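Local coordinates for nitronate monooxygenase family protein (Pseudomonas aeruginosa, PDB 4QIT) that uses FMN and molecular oxygen to oxidise and denitrify alkyl nitronates, with the toxin propionate 3-nitronate as its best substrate, at residues K56-I61 against L129-A134; L93-P98 against P297-L302; L116-L119 against L124-M127; F193-G198 against S279-R284. The protein carries 1 engineered substitution. All coordinates share one frame; numbering follows the deposited sequence.

Contact 1 (K56-I61 against L129-A134); sequences KGRALI and LEERPA
The guanidinium of Arg58 takes both of its acidic partners at the edge, near its plane. Glu130 OE2 sits at the end, where two nitrogens grip it. Both reach it from one face of its carboxylate, NH2 tilted on the syn side, NH1 from above. The Arg58 NH2 to Glu130 OE2 bond is 2.7 Å, and Arg58 NH1 to Glu130 OE2 is 3.0 Å. Glu131 OE2 meets Arg58 NH1 at 2.8 Å with its anti lone pair, and this bond is fairly straight at 157°. Both carboxylates stand steeply to the guanidinium, at 77° for Glu130 and 80° for Glu131. The Arg58 chain bends at chi3, which turns its end toward the two acids. Glu131 bends at chi2, and its carboxylate also lies against Arg58 CG, with OE2 3.2 Å from that carbon. Glu55 takes Arg58 NE and Arg62 takes Glu131 OE2, so the charges are shared in a wider network. Such sharing probably keeps the acids ionised. Beside the ion pairs, Ile61 CG2 touches Glu131 CB at 4.2 Å. Ile61 also packs on Phe72 and Val74 of strand 72-77. This is a salt-bridge network between two neighbouring outer helices, 54-65 and 124-131, of a TIM barrel.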
loop_
_atom_site.group_PDB
_atom_site.type_symbol
_atom_site.label_atom_id
_atom_site.label_comp_id
_atom_site.label_asym_id
_atom_site.label_seq_id
_atom_site.Cartn_x
_atom_site.Cartn_y
_atom_site.Cartn_z
ATOM N N LYS A 56 9.199 -28.232 -22.018
ATOM C CA LYS A 56 7.978 -27.492 -22.329
ATOM C C LYS A 56 8.261 -25.993 -22.267
ATOM O O LYS A 56 7.794 -25.227 -23.116
ATOM C CB LYS A 56 6.845 -27.868 -21.370
ATOM C CG LYS A 56 5.597 -27.001 -21.513
ATOM C CD LYS A 56 5.035 -27.047 -22.932
ATOM C CE LYS A 56 3.927 -26.020 -23.130
ATOM N NZ LYS A 56 2.817 -26.200 -22.158
ATOM N N GLY A 57 9.038 -25.582 -21.267
ATOM C CA GLY A 57 9.495 -24.206 -21.175
ATOM C C GLY A 57 10.255 -23.817 -22.430
ATOM O O GLY A 57 10.061 -22.725 -22.975
ATOM N N ARG A 58 11.113 -24.722 -22.899
ATOM C CA ARG A 58 11.871 -24.483 -24.117
ATOM C C ARG A 58 10.934 -24.229 -25.291
ATOM O O ARG A 58 11.157 -23.302 -26.072
ATOM C CB ARG A 58 12.791 -25.674 -24.430
ATOM C CG ARG A 58 13.828 -25.368 -25.506
ATOM C CD ARG A 58 14.513 -26.630 -26.028
ATOM N NE ARG A 58 15.194 -27.389 -24.979
ATOM C CZ ARG A 58 16.420 -27.124 -24.539
ATOM N NH1 ARG A 58 17.093 -26.093 -25.027
ATOM N NH2 ARG A 58 16.969 -27.876 -23.591
ATOM N N ALA A 59 9.889 -25.046 -25.409
ATOM C CA ALA A 59 8.950 -24.919 -26.517
ATOM C C ALA A 59 8.219 -23.583 -26.470
ATOM O O ALA A 59 7.982 -22.962 -27.510
ATOM C CB ALA A 59 7.964 -26.059 -26.506
ATOM N N LEU A 60 7.859 -23.154 -25.264
ATOM C CA LEU A 60 7.196 -21.868 -25.069
ATOM C C LEU A 60 8.077 -20.693 -25.487
ATOM O O LEU A 60 7.601 -19.736 -26.099
ATOM C CB LEU A 60 6.768 -21.709 -23.607
ATOM C CG LEU A 60 5.549 -22.538 -23.203
ATOM C CD1 LEU A 60 5.388 -22.539 -21.698
ATOM C CD2 LEU A 60 4.286 -22.005 -23.880
ATOM N N ILE A 61 9.362 -20.762 -25.151
ATOM C CA ILE A 61 10.311 -19.725 -25.540
ATOM C C ILE A 61 10.416 -19.679 -27.066
ATOM O O ILE A 61 10.421 -18.605 -27.679
ATOM C CB ILE A 61 11.694 -19.976 -24.901
ATOM C CG1 ILE A 61 11.617 -19.770 -23.386
ATOM C CG2 ILE A 61 12.766 -19.069 -25.494
ATOM C CD1 ILE A 61 12.868 -20.209 -22.649
ATOM N N LEU A 129 20.331 -21.356 -20.634
ATOM C CA LEU A 129 21.645 -21.024 -21.179
ATOM C C LEU A 129 21.716 -21.386 -22.663
ATOM O O LEU A 129 22.437 -20.752 -23.436
ATOM C CB LEU A 129 22.756 -21.727 -20.389
ATOM C CG LEU A 129 22.916 -21.291 -18.930
ATOM C CD1 LEU A 129 23.982 -22.128 -18.247
ATOM C CD2 LEU A 129 23.250 -19.817 -18.828
ATOM N N GLU A 130 20.942 -22.391 -23.061
ATOM C CA GLU A 130 20.876 -22.788 -24.465
ATOM C C GLU A 130 19.996 -21.840 -25.280
ATOM O O GLU A 130 20.367 -21.418 -26.378
ATOM C CB GLU A 130 20.330 -24.209 -24.594
ATOM C CG GLU A 130 21.241 -25.306 -24.059
ATOM C CD GLU A 130 20.557 -26.661 -24.061
ATOM O OE1 GLU A 130 21.088 -27.598 -24.692
ATOM O OE2 GLU A 130 19.485 -26.790 -23.426
ATOM N N GLU A 131 18.823 -21.510 -24.745
ATOM C CA GLU A 131 17.841 -20.725 -25.494
ATOM C C GLU A 131 18.123 -19.220 -25.486
ATOM O O GLU A 131 17.740 -18.511 -26.421
ATOM C CB GLU A 131 16.421 -21.000 -24.978
ATOM C CG GLU A 131 15.950 -22.438 -25.160
ATOM C CD GLU A 131 16.026 -22.920 -26.601
ATOM O OE1 GLU A 131 15.612 -22.174 -27.519
ATOM O OE2 GLU A 131 16.493 -24.057 -26.818
ATOM N N ARG A 132 18.770 -18.746 -24.425
ATOM C CA ARG A 132 19.178 -17.346 -24.295
ATOM C C ARG A 132 18.094 -16.309 -24.608
ATOM O O ARG A 132 18.242 -15.509 -25.535
ATOM C CB ARG A 132 20.419 -17.071 -25.153
ATOM C CG ARG A 132 21.565 -18.024 -24.862
ATOM C CD ARG A 132 22.814 -17.704 -25.675
ATOM N NE ARG A 132 23.741 -18.835 -25.675
ATOM C CZ ARG A 132 25.058 -18.739 -25.840
ATOM N NH1 ARG A 132 25.624 -17.552 -26.015
ATOM N NH2 ARG A 132 25.809 -19.834 -25.824
ATOM N N PRO A 133 17.004 -16.308 -23.826
ATOM C CA PRO A 133 16.064 -15.193 -23.965
ATOM C C PRO A 133 16.764 -13.908 -23.535
ATOM O O PRO A 133 17.727 -13.967 -22.771
ATOM C CB PRO A 133 14.943 -15.559 -22.987
ATOM C CG PRO A 133 15.588 -16.451 -21.975
ATOM C CD PRO A 133 16.648 -17.214 -22.721
ATOM N N ALA A 134 16.309 -12.760 -24.024
ATOM C CA ALA A 134 16.964 -11.499 -23.698
ATOM C C ALA A 134 16.951 -11.209 -22.200
ATOM O O ALA A 134 17.911 -10.654 -21.657
ATOM C CB ALA A 134 16.321 -10.356 -24.464
#

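Contact 2 (L93-P98 against P297-L302)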
loop_
_atom_site.group_PDB
_atom_site.type_symbol
_atom_site.label_atom_id
_atom_site.label_comp_id
_atom_site.label_asym_id
_atom_site.label_seq_id
_atom_site.Cartn_x
_atom_site.Cartn_y
_atom_site.Cartn_z
ATOM N N LEU A 93 -7.144 -31.086 3.189
ATOM C CA LEU A 93 -8.100 -31.726 2.291
ATOM C C LEU A 93 -9.402 -32.096 3.009
ATOM O O LEU A 93 -10.487 -31.857 2.486
ATOM C CB LEU A 93 -7.470 -32.960 1.647
ATOM C CG LEU A 93 -6.343 -32.639 0.663
ATOM C CD1 LEU A 93 -5.533 -33.885 0.329
ATOM C CD2 LEU A 93 -6.923 -32.027 -0.602
ATOM N N ASP A 94 -9.296 -32.657 4.213
ATOM C CA ASP A 94 -10.494 -33.004 4.978
ATOM C C ASP A 94 -11.355 -31.770 5.247
ATOM O O ASP A 94 -12.590 -31.822 5.179
ATOM C CB ASP A 94 -10.117 -33.671 6.308
ATOM C CG ASP A 94 -9.578 -35.080 6.131
ATOM O OD1 ASP A 94 -9.662 -35.635 5.013
ATOM O OD2 ASP A 94 -9.079 -35.641 7.129
ATOM N N TYR A 95 -10.692 -30.661 5.560
ATOM C CA TYR A 95 -11.364 -29.386 5.778
ATOM C C TYR A 95 -12.102 -28.900 4.531
ATOM O O TYR A 95 -13.196 -28.340 4.631
ATOM C CB TYR A 95 -10.361 -28.324 6.247
ATOM C CG TYR A 95 -10.998 -26.980 6.520
ATOM C CD1 TYR A 95 -11.776 -26.776 7.655
ATOM C CD2 TYR A 95 -10.825 -25.915 5.647
ATOM C CE1 TYR A 95 -12.370 -25.548 7.907
ATOM C CE2 TYR A 95 -11.413 -24.682 5.893
ATOM C CZ TYR A 95 -12.183 -24.510 7.024
ATOM O OH TYR A 95 -12.769 -23.291 7.275
ATOM N N LEU A 96 -11.508 -29.125 3.358
ATOM C CA LEU A 96 -12.092 -28.684 2.088
ATOM C C LEU A 96 -13.195 -29.615 1.581
ATOM O O LEU A 96 -13.894 -29.285 0.623
ATOM C CB LEU A 96 -11.004 -28.558 1.008
ATOM C CG LEU A 96 -10.109 -27.309 0.931
ATOM C CD1 LEU A 96 -9.584 -26.849 2.265
ATOM C CD2 LEU A 96 -8.962 -27.520 -0.067
ATOM N N LYS A 97 -13.349 -30.767 2.221
ATOM C CA LYS A 97 -14.272 -31.807 1.747
ATOM C C LYS A 97 -15.700 -31.326 1.411
ATOM O O LYS A 97 -16.243 -31.697 0.365
ATOM C CB LYS A 97 -14.296 -32.962 2.753
ATOM C CG LYS A 97 -14.582 -34.317 2.161
ATOM C CD LYS A 97 -14.138 -35.400 3.134
ATOM C CE LYS A 97 -14.097 -36.761 2.470
ATOM N NZ LYS A 97 -12.726 -37.355 2.529
ATOM N N PRO A 98 -16.311 -30.494 2.277
ATOM C CA PRO A 98 -17.668 -30.048 1.932
ATOM C C PRO A 98 -17.735 -29.189 0.666
ATOM O O PRO A 98 -18.746 -29.232 -0.038
ATOM C CB PRO A 98 -18.082 -29.213 3.149
ATOM C CG PRO A 98 -17.254 -29.738 4.265
ATOM C CD PRO A 98 -15.933 -30.068 3.638
ATOM N N PRO A 297 -11.551 -20.014 13.705
ATOM C CA PRO A 297 -11.700 -21.261 14.466
ATOM C C PRO A 297 -12.136 -22.430 13.586
ATOM O O PRO A 297 -13.060 -22.293 12.783
ATOM C CB PRO A 297 -12.799 -20.922 15.479
ATOM C CG PRO A 297 -12.706 -19.442 15.648
ATOM C CD PRO A 297 -12.343 -18.916 14.289
ATOM N N GLY A 298 -11.464 -23.566 13.732
ATOM C CA GLY A 298 -11.789 -24.741 12.944
ATOM C C GLY A 298 -10.886 -24.940 11.740
ATOM O O GLY A 298 -10.792 -26.046 11.205
ATOM N N VAL A 299 -10.229 -23.871 11.300
ATOM C CA VAL A 299 -9.321 -23.960 10.158
ATOM C C VAL A 299 -8.003 -24.595 10.579
ATOM O O VAL A 299 -7.290 -24.049 11.425
ATOM C CB VAL A 299 -9.044 -22.577 9.534
ATOM C CG1 VAL A 299 -8.131 -22.711 8.316
ATOM C CG2 VAL A 299 -10.352 -21.896 9.147
ATOM N N PRO A 300 -7.663 -25.753 9.985
ATOM C CA PRO A 300 -6.417 -26.427 10.360
ATOM C C PRO A 300 -5.209 -25.675 9.808
ATOM O O PRO A 300 -5.380 -24.803 8.954
ATOM C CB PRO A 300 -6.552 -27.802 9.694
ATOM C CG PRO A 300 -7.428 -27.555 8.505
ATOM C CD PRO A 300 -8.374 -26.452 8.898
ATOM N N PRO A 301 -4.001 -25.996 10.295
ATOM C CA PRO A 301 -2.807 -25.292 9.818
ATOM C C PRO A 301 -2.621 -25.412 8.307
ATOM O O PRO A 301 -2.878 -26.461 7.704
ATOM C CB PRO A 301 -1.662 -26.005 10.552
ATOM C CG PRO A 301 -2.294 -26.527 11.799
ATOM C CD PRO A 301 -3.684 -26.933 11.392
ATOM N N LEU A 302 -2.178 -24.321 7.695
ATOM C CA LEU A 302 -1.979 -24.284 6.252
ATOM C C LEU A 302 -0.777 -25.123 5.844
ATOM O O LEU A 302 0.310 -24.966 6.416
ATOM C CB LEU A 302 -1.721 -22.840 5.836
ATOM C CG LEU A 302 -1.952 -22.405 4.395
ATOM C CD1 LEU A 302 -3.390 -22.666 3.997
ATOM C CD2 LEU A 302 -1.611 -20.927 4.245
HETATM O O HOH W 1 -13.845 -23.085 9.616
#
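The van der Waals contacts centre on the Tyr95 ring, which lies against the loop 297-302. Pro300 CD sits over one face of this ring, 3.9 Å from the ring centroid and 27° off the normal. This is a CH-pi contact, shifted toward the CG side: Pro300 CD is 3.6 Å from Tyr95 CG. Val299 CA lies over the same face, also offset toward the rim, on the CE1 side. At the far end of the ring, Val299 CG2 touches Tyr95 OH at 3.4 Å and packs on CZ. Tyr95 has CG anti to the backbone N (chi1 -179°), and this carries the ring out from helix 86-101 to the loop.

The polar contacts are few. No direct hydrogen bond joins the segments. A water at the ring edge lies 2.6 Å from Tyr95 OH and gives a weak bond to the carbonyl oxygen of Pro297. Gly298 O also approaches the ring obliquely, 3.7 Å from Tyr95 CE1.

Trp92, one helical turn before, extends the apolar surface under Val299, Pro300 and Leu302. The contact is a tyrosine-proline CH-pi packing at the protein surface. It joins a proline-rich loop to helix 86-101, away from the flavin site.

Contact 3 (L116-L119 against L124-M127)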
loop_
_atom_site.group_PDB
_atom_site.type_symbol
_atom_site.label_atom_id
_atom_site.label_comp_id
_atom_site.label_asym_id
_atom_site.label_seq_id
_atom_site.Cartn_x
_atom_site.Cartn_y
_atom_site.Cartn_z
ATOM N N LEU A 116 7.811 -26.397 -9.241
ATOM C CA LEU A 116 9.181 -26.587 -8.787
ATOM C C LEU A 116 9.925 -25.266 -8.832
ATOM O O LEU A 116 9.888 -24.545 -9.835
ATOM C CB LEU A 116 9.909 -27.638 -9.625
ATOM C CG LEU A 116 9.312 -29.041 -9.625
ATOM C CD1 LEU A 116 10.147 -29.965 -10.503
ATOM C CD2 LEU A 116 9.213 -29.581 -8.212
ATOM N N SER A 117 10.585 -24.938 -7.732
ATOM C CA SER A 117 11.421 -23.757 -7.666
ATOM C C SER A 117 12.643 -23.914 -8.559
ATOM O O SER A 117 13.097 -25.034 -8.817
ATOM C CB SER A 117 11.873 -23.527 -6.228
ATOM O OG SER A 117 12.755 -22.423 -6.158
ATOM N N PHE A 118 13.169 -22.782 -9.018
ATOM C CA PHE A 118 14.426 -22.729 -9.747
ATOM C C PHE A 118 15.514 -23.362 -8.886
ATOM O O PHE A 118 16.475 -23.946 -9.401
ATOM C CB PHE A 118 14.764 -21.266 -10.053
ATOM C CG PHE A 118 15.888 -21.080 -11.045
ATOM C CD1 PHE A 118 15.731 -21.451 -12.378
ATOM C CD2 PHE A 118 17.090 -20.501 -10.648
ATOM C CE1 PHE A 118 16.763 -21.264 -13.292
ATOM C CE2 PHE A 118 18.123 -20.312 -11.562
ATOM C CZ PHE A 118 17.958 -20.692 -12.880
ATOM N N LEU A 119 15.346 -23.265 -7.572
ATOM C CA LEU A 119 16.318 -23.809 -6.624
ATOM C C LEU A 119 16.278 -25.329 -6.497
ATOM O O LEU A 119 17.182 -25.918 -5.900
ATOM C CB LEU A 119 16.124 -23.167 -5.250
ATOM C CG LEU A 119 16.183 -21.640 -5.253
ATOM C CD1 LEU A 119 15.978 -21.103 -3.858
ATOM C CD2 LEU A 119 17.508 -21.151 -5.822
ATOM N N LEU A 124 16.385 -26.489 -15.404
ATOM C CA LEU A 124 15.940 -25.185 -15.897
ATOM C C LEU A 124 17.083 -24.284 -16.373
ATOM O O LEU A 124 17.026 -23.725 -17.471
ATOM C CB LEU A 124 15.091 -24.478 -14.835
ATOM C CG LEU A 124 13.752 -25.165 -14.561
ATOM C CD1 LEU A 124 13.056 -24.565 -13.344
ATOM C CD2 LEU A 124 12.840 -25.108 -15.795
ATOM N N LEU A 125 18.118 -24.145 -15.551
ATOM C CA LEU A 125 19.259 -23.294 -15.892
ATOM C C LEU A 125 19.960 -23.673 -17.205
ATOM O O LEU A 125 20.174 -22.811 -18.060
ATOM C CB LEU A 125 20.261 -23.213 -14.728
ATOM C CG LEU A 125 21.549 -22.422 -14.962
ATOM C CD1 LEU A 125 21.249 -20.974 -15.350
ATOM C CD2 LEU A 125 22.434 -22.471 -13.727
ATOM N N PRO A 126 20.319 -24.959 -17.383
ATOM C CA PRO A 126 20.974 -25.248 -18.666
ATOM C C PRO A 126 20.067 -25.008 -19.875
ATOM O O PRO A 126 20.568 -24.610 -20.928
ATOM C CB PRO A 126 21.363 -26.729 -18.546
ATOM C CG PRO A 126 20.525 -27.272 -17.435
ATOM C CD PRO A 126 20.311 -26.131 -16.492
ATOM N N MET A 127 18.762 -25.227 -19.736
ATOM C CA MET A 127 17.842 -24.909 -20.830
ATOM C C MET A 127 17.861 -23.417 -21.171
ATOM O O MET A 127 17.884 -23.038 -22.351
ATOM C CB MET A 127 16.420 -25.379 -20.508
ATOM C CG MET A 127 15.414 -25.131 -21.617
ATOM S SD MET A 127 14.676 -23.480 -21.619
ATOM C CE MET A 127 13.650 -23.552 -20.148
#
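Ser117 OG accepts the backbone N-H of Leu119 at 3.1 Å, with an angle of 162° at the hydrogen. It is also hydrogen-bonded to the carbonyl oxygen of His79. Ser117 OG is thus held by two backbone groups, and the bond to Leu119 closes an ST turn around Phe118. No hydrogen bond crosses to helix 124-131; that side is apolar. The Phe118 ring reaches the first turn of the helix with one end. Its CE1 meets Leu124 CB at 3.9 Å, and its CZ meets Leu125 CB at 3.9 Å. Leu125 CD1 faces the CZ end of the ring with a looser touch. Both leucines come to the ring obliquely. Phe118 has CG anti to its own nitrogen (chi1 -168°), which carries the ring from the loop to the helix. Around the ring lie Phe138, with planes at about 55°, Leu76 of strand 72-77, and Gln147 of helix 145-153. The backbone of Phe118 is hydrogen-bonded to that of Phe77, a residue that lines the nitroethane pocket. The contact is a buried packing of a loop phenylalanine on the first turn of helix 124-131, between strands and outer helices of the TIM barrel.

Contact 4 (F193-G198 against S279-R284); sequences FEPERG and SGRSAR
This is a partly buried loop-to-loop contact in which an arginine reaches across to a proline and a backbone carbonyl. It lies beside the small antiparallel sheet of strands 188-189, 273-275 and 283-285. Arg281 comes from the turn just before strand 283-285. Its chain is extended from CG to NE, which brings the guanidinium to the loop 193-198. Pro195 lies over one face of this group, with CG 3.9 Å above the plane and displaced toward the rim. Pro195 CD is 3.7 Å from Arg281 NH2. The two side chains cross at about a right angle. At the guanidinium edge, Arg281 NH2 gives a weak bond to Phe193 O at 3.2 Å; its angle at the hydrogen is only 123°. The stronger partner is the carbonyl oxygen of Val192, which accepts from Arg281 NH1. The carbonyls of Val192 and, weakly, Phe193 both meet the arginine end. Each loop also has its own bracing. Ser279 OG accepts the backbone N-H of Arg281 at 3.1 Å in an ST turn. Pro195 begins a short 3-10 turn, where Arg197 N bonds Glu194 O. Phe140 and Tyr305 pack against Arg281 as well. The Arg281 side chain is about 8 Å from bound nitroethane, outside the set of residues that touch it. The arginine bridges the two loops near, but not in, the nitroethane pocket of this flavin-dependent TIM-barrel enzyme.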
loop_
_atom_site.group_PDB
_atom_site.type_symbol
_atom_site.label_atom_id
_atom_site.label_comp_id
_atom_site.label_asym_id
_atom_site.label_seq_id
_atom_site.Cartn_x
_atom_site.Cartn_y
_atom_site.Cartn_z
ATOM N N PHE A 193 10.187 -12.574 0.220
ATOM C CA PHE A 193 11.144 -13.688 0.231
ATOM C C PHE A 193 10.816 -14.711 1.318
ATOM O O PHE A 193 10.807 -15.920 1.059
ATOM C CB PHE A 193 12.583 -13.189 0.452
ATOM C CG PHE A 193 13.232 -12.563 -0.763
ATOM C CD1 PHE A 193 12.481 -12.057 -1.818
ATOM C CD2 PHE A 193 14.619 -12.462 -0.828
ATOM C CE1 PHE A 193 13.105 -11.477 -2.923
ATOM C CE2 PHE A 193 15.247 -11.888 -1.926
ATOM C CZ PHE A 193 14.483 -11.391 -2.978
ATOM N N GLU A 194 10.572 -14.211 2.527
ATOM C CA GLU A 194 10.369 -15.055 3.700
ATOM C C GLU A 194 9.127 -14.594 4.434
ATOM O O GLU A 194 9.212 -13.831 5.395
ATOM C CB GLU A 194 11.588 -14.962 4.631
ATOM C CG GLU A 194 12.883 -15.462 4.002
ATOM C CD GLU A 194 14.076 -15.355 4.929
ATOM O OE1 GLU A 194 14.463 -14.222 5.284
ATOM O OE2 GLU A 194 14.624 -16.409 5.304
ATOM N N PRO A 195 7.954 -15.027 3.961
ATOM C CA PRO A 195 6.713 -14.495 4.535
ATOM C C PRO A 195 6.514 -14.871 6.003
ATOM O O PRO A 195 5.738 -14.216 6.684
ATOM C CB PRO A 195 5.607 -15.079 3.641
ATOM C CG PRO A 195 6.260 -16.137 2.797
ATOM C CD PRO A 195 7.735 -15.873 2.774
ATOM N N GLU A 196 7.223 -15.888 6.489
ATOM C CA GLU A 196 7.141 -16.240 7.908
ATOM C C GLU A 196 7.683 -15.130 8.810
ATOM O O GLU A 196 7.383 -15.093 10.007
ATOM C CB GLU A 196 7.863 -17.565 8.188
ATOM C CG GLU A 196 9.367 -17.522 7.991
ATOM C CD GLU A 196 9.794 -17.880 6.579
ATOM O OE1 GLU A 196 8.965 -17.786 5.648
ATOM O OE2 GLU A 196 10.968 -18.268 6.400
ATOM N N ARG A 197 8.479 -14.232 8.241
ATOM C CA ARG A 197 8.982 -13.076 8.993
ATOM C C ARG A 197 8.022 -11.898 8.969
ATOM O O ARG A 197 8.288 -10.859 9.580
ATOM C CB ARG A 197 10.350 -12.642 8.467
ATOM C CG ARG A 197 11.383 -13.737 8.566
ATOM C CD ARG A 197 12.780 -13.241 8.275
ATOM N NE ARG A 197 13.764 -14.242 8.679
ATOM C CZ ARG A 197 15.072 -14.145 8.467
ATOM N NH1 ARG A 197 15.573 -13.087 7.845
ATOM N NH2 ARG A 197 15.879 -15.114 8.878
ATOM N N GLY A 198 6.907 -12.064 8.267
ATOM C CA GLY A 198 5.931 -11.001 8.124
ATOM C C GLY A 198 6.013 -10.350 6.755
ATOM O O GLY A 198 6.775 -10.786 5.890
ATOM N N SER A 279 -3.318 -20.276 -2.463
ATOM C CA SER A 279 -2.111 -20.916 -2.968
ATOM C C SER A 279 -1.125 -21.311 -1.886
ATOM O O SER A 279 -0.190 -22.060 -2.151
ATOM C CB SER A 279 -1.402 -19.977 -3.933
ATOM O OG SER A 279 -0.810 -18.911 -3.207
ATOM N N GLY A 280 -1.306 -20.769 -0.683
ATOM C CA GLY A 280 -0.361 -20.963 0.401
ATOM C C GLY A 280 0.637 -19.823 0.536
ATOM O O GLY A 280 1.456 -19.813 1.458
ATOM N N ARG A 281 0.566 -18.863 -0.384
ATOM C CA ARG A 281 1.408 -17.662 -0.340
ATOM C C ARG A 281 0.518 -16.458 -0.600
ATOM O O ARG A 281 -0.383 -16.513 -1.445
ATOM C CB ARG A 281 2.514 -17.712 -1.403
ATOM C CG ARG A 281 3.930 -17.881 -0.839
ATOM C CD ARG A 281 4.950 -17.860 -1.969
ATOM N NE ARG A 281 6.337 -17.816 -1.499
ATOM C CZ ARG A 281 6.974 -16.702 -1.146
ATOM N NH1 ARG A 281 6.343 -15.540 -1.174
ATOM N NH2 ARG A 281 8.243 -16.757 -0.745
ATOM N N SER A 282 0.777 -15.361 0.108
ATOM C CA SER A 282 -0.045 -14.161 -0.027
ATOM C C SER A 282 -0.107 -13.678 -1.480
ATOM O O SER A 282 0.928 -13.534 -2.149
ATOM C CB SER A 282 0.535 -13.046 0.838
ATOM O OG SER A 282 -0.343 -11.933 0.886
ATOM N N ALA A 283 -1.327 -13.428 -1.956
ATOM C CA ALA A 283 -1.565 -13.029 -3.342
ATOM C C ALA A 283 -2.815 -12.177 -3.424
ATOM O O ALA A 283 -3.748 -12.371 -2.647
ATOM C CB ALA A 283 -1.694 -14.253 -4.225
ATOM N N ARG A 284 -2.818 -11.221 -4.353
ATOM C CA ARG A 284 -3.899 -10.260 -4.474
ATOM C C ARG A 284 -4.820 -10.538 -5.658
ATOM O O ARG A 284 -4.366 -10.656 -6.797
ATOM C CB ARG A 284 -3.345 -8.841 -4.602
ATOM C CG ARG A 284 -4.469 -7.790 -4.744
ATOM C CD ARG A 284 -3.943 -6.349 -4.895
ATOM N NE ARG A 284 -3.136 -5.950 -3.743
ATOM C CZ ARG A 284 -3.619 -5.670 -2.537
ATOM N NH1 ARG A 284 -4.929 -5.728 -2.293
ATOM N NH2 ARG A 284 -2.771 -5.352 -1.564
#

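Contacts 1 and 3 share helix 124-131 and have centres 12 Å apart. Met127 joins them: its CG lies 3.7 Å from Arg58 CZ and its SD 3.9 Å from Ile61 CD1. Contact 4 is on the opposite side of the chain's centre from contact 1, with their centres about 29 Å apart. It meets contact 2 where Leu302 CD2 packs on Gly280 CA at 4.0 Å. Contact 2 is otherwise peripheral and lies about 40 Å, centre to centre, from contact 1. Contacts 3 and 4 come nearest the active site. The Phe118 side chain is about 11 Å from FMN, and that of Arg281 about 10 Å.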